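Local coordinates for putative signal recognition particle protein (PDB 5CK4) that binds guanine nucleotides as the Arf-like GTPase beta subunit of the signal recognition particle receptor, associated with protein translocation at secretory membranes, at residues T33-L38 / P303-W308; Q184-L189 / S234-E239; D191-L196 / M289-M294. All coordinates share one frame; numbering follows the deposited sequence. Where two conformers were deposited one is given.

Contact 1 of 3, residues T33-L38 / P303-W308; sequences TALLTL and PGAERW. With GDP (guanosine-5'-diphosphate), chain C.
The leucines L35 and L38 swing CG anti to the backbone N (chi1 -173° and 179°), which sends one methyl of each out from helix 32-40 to A305 and W308, while W308 keeps its CG beside its own backbone N (chi1 -71°) and lays its six-membered ring next to L35. Helix 32-40 starts within the P-loop (Walker A) of this GTPase, whose last residues form its first turn, so the contact joins the nucleotide-binding helix to the start of the C-terminal helix 306-313. CD1 of L35 arrives at the edge of the indole, near its plane, 3.9 Å from W308 CZ3, and the two side chains run at a slant to one another. One turn on, L38 CD2 rests 3.7 Å from A305 CB; the small alanine suits a spot just ahead of the helix, where it lets the leucine methyl come close to the chain. Leucines suit these places because their apolar branches fill the space between helix 32-40, A305 and W308; V298, a nucleotide-binding residue, also packs on both of them. The indole nitrogen of buried W308 is satisfied by a hydrogen bond from NE1 to the carbonyl oxygen of M294, while the ring also packs on L215, A217 and N219 of strand 214-219. At its N-terminal end helix 32-40 binds the diphosphate of GDP. A34 N donates to GDP O1A at 2.8 Å, a backbone bond that needs no particular side chain. At T33, a magnesium ligand in structures of this protein, two donors converge on one phosphate oxygen: T33 N lies 2.9 Å and T33 OG1 2.8 Å from GDP O1B.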
loop_
_atom_site.group_PDB
_atom_site.type_symbol
_atom_site.label_atom_id
_atom_site.label_comp_id
_atom_site.label_asym_id
_atom_site.label_seq_id
_atom_site.Cartn_x
_atom_site.Cartn_y
_atom_site.Cartn_z
ATOM N N THR A 33 5.406 -1.521 12.358
ATOM C CA THR A 33 5.178 -1.955 13.736
ATOM C C THR A 33 4.671 -0.788 14.572
ATOM O O THR A 33 3.701 -0.919 15.329
ATOM C CB THR A 33 6.455 -2.541 14.384
ATOM O OG1 THR A 33 6.947 -3.631 13.590
ATOM C CG2 THR A 33 6.160 -3.036 15.809
ATOM N N ALA A 34 5.322 0.361 14.413
ATOM C CA ALA A 34 4.935 1.570 15.141
ATOM C C ALA A 34 3.497 1.990 14.821
ATOM O O ALA A 34 2.733 2.359 15.716
ATOM C CB ALA A 34 5.912 2.709 14.833
ATOM N N LEU A 35 3.143 1.948 13.540
ATOM C CA LEU A 35 1.801 2.321 13.106
ATOM C C LEU A 35 0.742 1.389 13.687
ATOM O O LEU A 35 -0.295 1.849 14.158
ATOM C CB LEU A 35 1.707 2.328 11.580
ATOM C CG LEU A 35 0.421 2.862 10.941
ATOM C CD1 LEU A 35 0.131 4.294 11.374
ATOM C CD2 LEU A 35 0.538 2.769 9.428
ATOM N N LEU A 36 1.003 0.083 13.641
ATOM C CA LEU A 36 0.099 -0.893 14.230
ATOM C C LEU A 36 -0.088 -0.616 15.726
ATOM O O LEU A 36 -1.199 -0.708 16.253
ATOM C CB LEU A 36 0.618 -2.319 14.008
ATOM C CG LEU A 36 -0.234 -3.463 14.570
ATOM C CD1 LEU A 36 -1.669 -3.373 14.067
ATOM C CD2 LEU A 36 0.378 -4.825 14.230
ATOM N N THR A 37 1.001 -0.269 16.403
ATOM C CA THR A 37 0.944 0.023 17.831
ATOM C C THR A 37 0.053 1.229 18.089
ATOM O O THR A 37 -0.761 1.217 19.006
ATOM C CB THR A 37 2.343 0.277 18.419
ATOM O OG1 THR A 37 3.142 -0.902 18.273
ATOM C CG2 THR A 37 2.253 0.642 19.894
ATOM N N LEU A 38 0.194 2.258 17.255
ATOM C CA LEU A 38 -0.627 3.458 17.384
ATOM C C LEU A 38 -2.093 3.124 17.123
ATOM O O LEU A 38 -2.985 3.577 17.849
ATOM C CB LEU A 38 -0.166 4.537 16.403
ATOM C CG LEU A 38 -0.969 5.844 16.431
ATOM C CD1 LEU A 38 -0.950 6.461 17.816
ATOM C CD2 LEU A 38 -0.449 6.848 15.399
ATOM N N PRO A 303 1.622 16.243 11.133
ATOM C CA PRO A 303 0.220 16.030 10.732
ATOM C C PRO A 303 -0.434 14.839 11.431
ATOM O O PRO A 303 -1.661 14.748 11.477
ATOM C CB PRO A 303 0.315 15.710 9.230
ATOM C CG PRO A 303 1.700 16.043 8.814
ATOM C CD PRO A 303 2.568 16.015 10.027
ATOM N N GLY A 304 0.385 13.916 11.930
ATOM C CA GLY A 304 -0.100 12.731 12.611
ATOM C C GLY A 304 -0.629 11.665 11.679
ATOM O O GLY A 304 -0.297 11.636 10.485
ATOM N N ALA A 305 -1.478 10.791 12.210
ATOM C CA ALA A 305 -1.942 9.639 11.438
ATOM C C ALA A 305 -3.447 9.652 11.152
ATOM O O ALA A 305 -3.944 8.789 10.435
ATOM C CB ALA A 305 -1.560 8.342 12.152
ATOM N N GLU A 306 -4.169 10.623 11.707
ATOM C CA GLU A 306 -5.626 10.641 11.578
ATOM C C GLU A 306 -6.155 10.768 10.145
ATOM O O GLU A 306 -7.183 10.173 9.805
ATOM C CB GLU A 306 -6.243 11.713 12.481
ATOM C CG GLU A 306 -6.347 11.282 13.937
ATOM C CD GLU A 306 -7.309 10.116 14.150
ATOM O OE1 GLU A 306 -8.247 9.943 13.340
ATOM O OE2 GLU A 306 -7.129 9.370 15.136
ATOM N N ARG A 307 -5.475 11.547 9.311
ATOM C CA ARG A 307 -5.896 11.678 7.918
ATOM C C ARG A 307 -5.808 10.338 7.186
ATOM O O ARG A 307 -6.640 10.045 6.324
ATOM C CB ARG A 307 -5.076 12.731 7.171
ATOM C CG ARG A 307 -5.334 14.162 7.619
ATOM C CD ARG A 307 -5.138 15.132 6.461
ATOM N NE ARG A 307 -6.063 14.849 5.363
ATOM C CZ ARG A 307 -5.703 14.721 4.087
ATOM N NH1 ARG A 307 -4.429 14.857 3.730
ATOM N NH2 ARG A 307 -6.622 14.459 3.166
ATOM N N TRP A 308 -4.801 9.533 7.525
ATOM C CA TRP A 308 -4.682 8.193 6.956
ATOM C C TRP A 308 -5.893 7.353 7.353
ATOM O O TRP A 308 -6.501 6.705 6.507
ATOM C CB TRP A 308 -3.413 7.487 7.440
ATOM C CG TRP A 308 -2.110 7.999 6.914
ATOM C CD1 TRP A 308 -1.887 8.683 5.759
ATOM C CD2 TRP A 308 -0.825 7.833 7.537
ATOM N NE1 TRP A 308 -0.548 8.969 5.627
ATOM C CE2 TRP A 308 0.123 8.458 6.708
ATOM C CE3 TRP A 308 -0.396 7.237 8.730
ATOM C CZ2 TRP A 308 1.484 8.477 7.013
ATOM C CZ3 TRP A 308 0.955 7.262 9.037
ATOM C CH2 TRP A 308 1.880 7.880 8.182
HETATM P PB GDP C . 8.881 -1.557 10.451
HETATM O O1B GDP C . 7.924 -2.415 11.226
HETATM O O2B GDP C . 8.229 -1.120 9.147
HETATM O O3B GDP C . 10.167 -2.269 10.099
HETATM O O3A GDP C . 9.253 -0.210 11.239
HETATM P PA GDP C . 9.255 0.032 12.836
HETATM O O1A GDP C . 7.857 0.107 13.365
HETATM O O2A GDP C . 10.113 -0.969 13.568
HETATM O "O5'" GDP C . 9.912 1.484 12.783
HETATM C "C5'" GDP C . 11.241 1.644 12.313
HETATM C "C4'" GDP C . 11.848 2.827 13.049
HETATM O "O4'" GDP C . 11.237 4.034 12.588
HETATM C "C3'" GDP C . 11.600 2.760 14.550
HETATM O "O3'" GDP C . 12.754 3.310 15.189
HETATM C "C2'" GDP C . 10.434 3.704 14.774
HETATM O "O2'" GDP C . 10.447 4.311 16.064
HETATM C "C1'" GDP C . 10.689 4.744 13.706
HETATM N N9 GDP C . 9.458 5.452 13.297
HETATM C C8 GDP C . 8.262 4.915 12.977
HETATM N N7 GDP C . 7.383 5.895 12.624
HETATM C C5 GDP C . 8.041 7.062 12.698
HETATM C C6 GDP C . 7.709 8.476 12.475
HETATM O O6 GDP C . 6.560 8.794 12.088
HETATM N N1 GDP C . 8.689 9.382 12.658
HETATM C C2 GDP C . 9.932 9.046 13.069
HETATM N N2 GDP C . 10.862 10.015 13.249
HETATM N N3 GDP C . 10.302 7.764 13.302
HETATM C C4 GDP C . 9.405 6.761 13.141
#

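Contact 2 of 3, residues Q184-L189 / S234-E239; sequences QTASYL and SRLEHE
A186 overlaps the aliphatic part of E239, its CB lying 3.4 Å from E239 CG, a close fit that a side chain of one carbon allows. E239 has CG anti to the backbone N and then bends at chi2 (72°), so that its methylenes cover the alanine methyl while the carboxylate turns off to a salt bridge with R242 and a weak hydrogen bond from S183. A glutamate thus serves a buried place by giving carbon to the neighbouring helix and charge to an arginine. Helices 180-201 and 229-249 cross here at 71°, with the short segments' axes 9.8 Å apart. Each helix links two adjacent parallel strands of the sheet, 159-170 to 214-219 and 214-219 to 291-295, the successive beta-alpha-beta crossovers of a P-loop GTPase fold, and both lie against one face of it. Deeper between them L189 CD2 meets L236 CD1 at 4.0 Å, the two leucine side chains set at about a right angle. I216 of strand 214-219 touches both, F167 adds to L189 and L169 to L236. The other branch of L236, CD2, reaches back to A186 CB at 4.3 Å.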
loop_
_atom_site.group_PDB
_atom_site.type_symbol
_atom_site.label_atom_id
_atom_site.label_comp_id
_atom_site.label_asym_id
_atom_site.label_seq_id
_atom_site.Cartn_x
_atom_site.Cartn_y
_atom_site.Cartn_z
ATOM N N GLN A 184 14.430 0.820 -4.535
ATOM C CA GLN A 184 13.997 -0.436 -3.926
ATOM C C GLN A 184 12.551 -0.365 -3.454
ATOM O O GLN A 184 11.788 -1.319 -3.592
ATOM C CB GLN A 184 14.946 -0.843 -2.793
ATOM C CG GLN A 184 16.317 -1.222 -3.316
ATOM C CD GLN A 184 17.290 -1.659 -2.232
ATOM O OE1 GLN A 184 16.922 -1.821 -1.066
ATOM N NE2 GLN A 184 18.547 -1.856 -2.620
ATOM N N THR A 185 12.170 0.781 -2.909
ATOM C CA THR A 185 10.797 0.990 -2.472
ATOM C C THR A 185 9.827 1.017 -3.643
ATOM O O THR A 185 8.745 0.427 -3.582
ATOM C CB THR A 185 10.680 2.307 -1.671
ATOM O OG1 THR A 185 11.540 2.233 -0.531
ATOM C CG2 THR A 185 9.258 2.552 -1.211
ATOM N N ALA A 186 10.207 1.703 -4.715
ATOM C CA ALA A 186 9.348 1.776 -5.902
ATOM C C ALA A 186 9.195 0.407 -6.559
ATOM O O ALA A 186 8.166 0.104 -7.135
ATOM C CB ALA A 186 9.908 2.763 -6.903
ATOM N N SER A 187 10.244 -0.402 -6.499
ATOM C CA SER A 187 10.180 -1.752 -7.045
ATOM C C SER A 187 9.095 -2.579 -6.342
ATOM O O SER A 187 8.330 -3.294 -6.984
ATOM C CB SER A 187 11.548 -2.428 -6.940
ATOM O OG SER A 187 11.499 -3.720 -7.494
ATOM N N TYR A 188 9.034 -2.473 -5.021
ATOM C CA TYR A 188 7.994 -3.139 -4.233
ATOM C C TYR A 188 6.619 -2.592 -4.579
ATOM O O TYR A 188 5.676 -3.354 -4.833
ATOM C CB TYR A 188 8.262 -2.944 -2.743
ATOM C CG TYR A 188 7.491 -3.857 -1.810
ATOM C CD1 TYR A 188 6.631 -4.843 -2.294
ATOM C CD2 TYR A 188 7.632 -3.728 -0.437
ATOM C CE1 TYR A 188 5.925 -5.671 -1.423
ATOM C CE2 TYR A 188 6.935 -4.536 0.435
ATOM C CZ TYR A 188 6.086 -5.513 -0.063
ATOM O OH TYR A 188 5.420 -6.330 0.832
ATOM N N LEU A 189 6.503 -1.268 -4.600
ATOM C CA LEU A 189 5.231 -0.636 -4.955
ATOM C C LEU A 189 4.784 -1.051 -6.361
ATOM O O LEU A 189 3.590 -1.311 -6.608
ATOM C CB LEU A 189 5.354 0.892 -4.846
ATOM C CG LEU A 189 4.106 1.696 -5.236
ATOM C CD1 LEU A 189 2.915 1.316 -4.353
ATOM C CD2 LEU A 189 4.431 3.171 -5.099
ATOM N N SER A 234 5.460 12.609 -7.132
ATOM C CA SER A 234 6.122 12.778 -8.424
ATOM C C SER A 234 7.386 11.914 -8.559
ATOM O O SER A 234 7.656 11.369 -9.628
ATOM C CB SER A 234 6.431 14.256 -8.706
ATOM O OG SER A 234 7.377 14.767 -7.790
ATOM N N ARG A 235 8.147 11.766 -7.485
ATOM C CA ARG A 235 9.349 10.926 -7.541
ATOM C C ARG A 235 9.012 9.449 -7.738
ATOM O O ARG A 235 9.690 8.740 -8.491
ATOM C CB ARG A 235 10.199 11.109 -6.292
ATOM C CG ARG A 235 10.905 12.450 -6.291
ATOM C CD ARG A 235 11.974 12.525 -5.237
ATOM N NE ARG A 235 12.367 13.908 -5.023
ATOM C CZ ARG A 235 13.231 14.304 -4.093
ATOM N NH1 ARG A 235 13.797 13.414 -3.290
ATOM N NH2 ARG A 235 13.526 15.590 -3.972
ATOM N N LEU A 236 7.973 8.992 -7.060
ATOM C CA LEU A 236 7.502 7.612 -7.240
ATOM C C LEU A 236 6.970 7.391 -8.653
ATOM O O LEU A 236 7.249 6.358 -9.273
ATOM C CB LEU A 236 6.423 7.260 -6.217
ATOM C CG LEU A 236 6.852 7.002 -4.757
ATOM C CD1 LEU A 236 5.629 6.755 -3.891
ATOM C CD2 LEU A 236 7.830 5.839 -4.642
ATOM N N GLU A 237 6.206 8.359 -9.157
ATOM C CA GLU A 237 5.616 8.241 -10.490
ATOM C C GLU A 237 6.694 8.155 -11.557
ATOM O O GLU A 237 6.599 7.363 -12.505
ATOM C CB GLU A 237 4.682 9.422 -10.775
ATOM C CG GLU A 237 3.326 9.243 -10.100
ATOM C CD GLU A 237 2.470 10.470 -10.157
ATOM O OE1 GLU A 237 3.006 11.576 -10.405
ATOM O OE2 GLU A 237 1.247 10.328 -9.954
ATOM N N HIS A 238 7.724 8.971 -11.413
ATOM C CA HIS A 238 8.814 8.909 -12.368
ATOM C C HIS A 238 9.580 7.588 -12.259
ATOM O O HIS A 238 10.010 7.027 -13.271
ATOM C CB HIS A 238 9.732 10.126 -12.241
ATOM C CG HIS A 238 9.167 11.367 -12.874
ATOM N ND1 HIS A 238 8.458 12.311 -12.164
ATOM C CD2 HIS A 238 9.190 11.803 -14.156
ATOM C CE1 HIS A 238 8.082 13.284 -12.975
ATOM N NE2 HIS A 238 8.514 13.001 -14.190
ATOM N N GLU A 239 9.724 7.062 -11.051
ATOM C CA GLU A 239 10.459 5.808 -10.926
ATOM C C GLU A 239 9.655 4.619 -11.460
ATOM O O GLU A 239 10.214 3.739 -12.111
ATOM C CB GLU A 239 10.929 5.575 -9.491
ATOM C CG GLU A 239 11.752 4.309 -9.311
ATOM C CD GLU A 239 13.158 4.371 -9.903
ATOM O OE1 GLU A 239 13.566 5.423 -10.433
ATOM O OE2 GLU A 239 13.854 3.342 -9.837
#

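Contact 3 of 3, residues D191-L196 / M289-M294; sequences DVLLSL and MEVEVM
M289 lays its thioether over one side of helix 180-201, its sulfur and methyl turned to different parts of the helix. SD stands 3.8 Å from L196 CB, at the root of that leucine, while CE, just as near L196 CB, also meets L193. The bend at chi3 (47°) is what folds CE back over the helix: it comes within 3.8 Å of the L193 backbone O and 4.0 Å of L193 CD2. L193 and M289 meet at a slant, and so do L193 and V291, whose CG2 lies 4.1 Å from the same leucine CD2; one methyl branch of L193 therefore serves two partners. V291 begins strand 291-295, which pairs in parallel with strand 214-219, so the leucines of the helix pack on the face of the P-loop GTPase sheet that this strand extends, M289 lying in the loop two residues before V291. A beta-branched valine suits an extended strand, and a long flexible methionine can span from the loop to the helix surface. Exchanging M289 for an alanine removes the thioether, and a gap is likely to open over L193 and L196. On another side of the helix S195 faces L130 and L131 of helix 123-131, its hydroxyl satisfied within the turn by donating to D191 O, 2.8 Å from S195 OG.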
loop_
_atom_site.group_PDB
_atom_site.type_symbol
_atom_site.label_atom_id
_atom_site.label_comp_id
_atom_site.label_asym_id
_atom_site.label_seq_id
_atom_site.Cartn_x
_atom_site.Cartn_y
_atom_site.Cartn_z
ATOM N N ASP A 191 5.287 -3.880 -7.864
ATOM C CA ASP A 191 4.721 -5.225 -7.777
ATOM C C ASP A 191 3.351 -5.239 -7.115
ATOM O O ASP A 191 2.478 -6.010 -7.501
ATOM C CB ASP A 191 5.651 -6.180 -7.013
ATOM C CG ASP A 191 6.906 -6.524 -7.787
ATOM O OD1 ASP A 191 6.892 -6.403 -9.027
ATOM O OD2 ASP A 191 7.907 -6.909 -7.144
ATOM N N VAL A 192 3.174 -4.400 -6.099
ATOM C CA VAL A 192 1.889 -4.300 -5.410
ATOM C C VAL A 192 0.793 -3.840 -6.377
ATOM O O VAL A 192 -0.245 -4.493 -6.518
ATOM C CB VAL A 192 1.969 -3.359 -4.178
ATOM C CG1 VAL A 192 0.596 -2.894 -3.747
ATOM C CG2 VAL A 192 2.686 -4.071 -3.008
ATOM N N LEU A 193 1.027 -2.704 -7.029
ATOM C CA LEU A 193 0.072 -2.175 -7.999
ATOM C C LEU A 193 -0.135 -3.100 -9.211
ATOM O O LEU A 193 -1.263 -3.248 -9.699
ATOM C CB LEU A 193 0.502 -0.768 -8.438
ATOM C CG LEU A 193 0.576 0.257 -7.299
ATOM C CD1 LEU A 193 0.928 1.642 -7.837
ATOM C CD2 LEU A 193 -0.757 0.313 -6.559
ATOM N N LEU A 194 0.938 -3.702 -9.722
ATOM C CA LEU A 194 0.791 -4.601 -10.879
ATOM C C LEU A 194 -0.034 -5.828 -10.495
ATOM O O LEU A 194 -0.811 -6.341 -11.293
ATOM C CB LEU A 194 2.155 -5.045 -11.422
ATOM C CG LEU A 194 2.090 -5.833 -12.737
ATOM C CD1 LEU A 194 1.499 -4.953 -13.867
ATOM C CD2 LEU A 194 3.458 -6.391 -13.137
ATOM N N SER A 195 0.125 -6.283 -9.260
ATOM C CA SER A 195 -0.658 -7.427 -8.782
ATOM C C SER A 195 -2.153 -7.082 -8.770
ATOM O O SER A 195 -2.979 -7.868 -9.216
ATOM C CB SER A 195 -0.192 -7.867 -7.393
ATOM O OG SER A 195 1.107 -8.434 -7.465
ATOM N N LEU A 196 -2.491 -5.895 -8.272
ATOM C CA LEU A 196 -3.893 -5.476 -8.217
ATOM C C LEU A 196 -4.430 -5.249 -9.624
ATOM O O LEU A 196 -5.613 -5.461 -9.896
ATOM C CB LEU A 196 -4.030 -4.190 -7.397
ATOM C CG LEU A 196 -3.824 -4.410 -5.897
ATOM C CD1 LEU A 196 -3.736 -3.086 -5.147
ATOM C CD2 LEU A 196 -4.933 -5.305 -5.313
ATOM N N MET A 289 -8.768 1.396 -9.775
ATOM C CA MET A 289 -7.839 1.367 -8.648
ATOM C C MET A 289 -7.540 2.795 -8.186
ATOM O O MET A 289 -6.824 3.530 -8.860
ATOM C CB MET A 289 -6.524 0.677 -9.057
ATOM C CG MET A 289 -6.608 -0.847 -9.226
ATOM S SD MET A 289 -5.046 -1.536 -9.846
ATOM C CE MET A 289 -3.914 -0.682 -8.735
ATOM N N GLU A 290 -8.100 3.192 -7.047
ATOM C CA GLU A 290 -7.805 4.514 -6.512
ATOM C C GLU A 290 -6.490 4.464 -5.743
ATOM O O GLU A 290 -6.345 3.673 -4.824
ATOM C CB GLU A 290 -8.943 4.999 -5.619
ATOM C CG GLU A 290 -8.804 6.452 -5.210
ATOM C CD GLU A 290 -9.936 6.910 -4.310
ATOM O OE1 GLU A 290 -10.839 6.095 -4.021
ATOM O OE2 GLU A 290 -9.920 8.088 -3.901
ATOM N N VAL A 291 -5.532 5.311 -6.129
ATOM C CA VAL A 291 -4.208 5.305 -5.513
ATOM C C VAL A 291 -3.877 6.733 -5.120
ATOM O O VAL A 291 -3.885 7.617 -5.980
ATOM C CB VAL A 291 -3.115 4.736 -6.462
ATOM C CG1 VAL A 291 -1.768 4.688 -5.744
ATOM C CG2 VAL A 291 -3.494 3.326 -6.933
ATOM N N GLU A 292 -3.647 6.978 -3.825
ATOM C CA GLU A 292 -3.392 8.354 -3.352
ATOM C C GLU A 292 -2.170 8.413 -2.427
ATOM O O GLU A 292 -1.953 7.522 -1.604
ATOM C CB GLU A 292 -4.630 8.926 -2.628
ATOM C CG GLU A 292 -4.498 10.406 -2.222
ATOM C CD GLU A 292 -5.794 11.020 -1.701
ATOM O OE1 GLU A 292 -6.891 10.538 -2.071
ATOM O OE2 GLU A 292 -5.711 11.994 -0.914
ATOM N N VAL A 293 -1.385 9.476 -2.548
ATOM C CA VAL A 293 -0.207 9.646 -1.706
ATOM C C VAL A 293 -0.567 10.653 -0.617
ATOM O O VAL A 293 -1.131 11.716 -0.905
ATOM C CB VAL A 293 0.992 10.143 -2.525
ATOM C CG1 VAL A 293 2.220 10.363 -1.635
ATOM C CG2 VAL A 293 1.304 9.160 -3.647
ATOM N N MET A 294 -0.273 10.326 0.633
ATOM C CA MET A 294 -0.665 11.213 1.742
ATOM C C MET A 294 0.429 11.206 2.797
ATOM O O MET A 294 0.898 10.141 3.196
ATOM C CB MET A 294 -1.992 10.757 2.356
ATOM C CG MET A 294 -2.510 11.662 3.501
ATOM S SD MET A 294 -4.157 11.188 4.064
ATOM C CE MET A 294 -5.022 11.060 2.493
#

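How the contacts relate
Along the chain the two segments of contact 1 come first and last and enclose the other two, whose segments alternate: 184-189, 191-196, 234-239, 289-294. Contacts 2 and 3 share helix 180-201, one following the other along it, with centres 11 Å apart; together they seat that helix against helix 229-249 and the run into strand 291-295. Contact 1 lies about 22 Å from contact 2 and 20 Å from contact 3, centre to centre, at the nucleotide. It nevertheless touches contact 3 where M294 packs on helix 306-313, M294 SD lying 3.5 Å from the backbone O of R307. Strand 291-295 thus connects the helical layer to the C-terminal helix beside the GDP site.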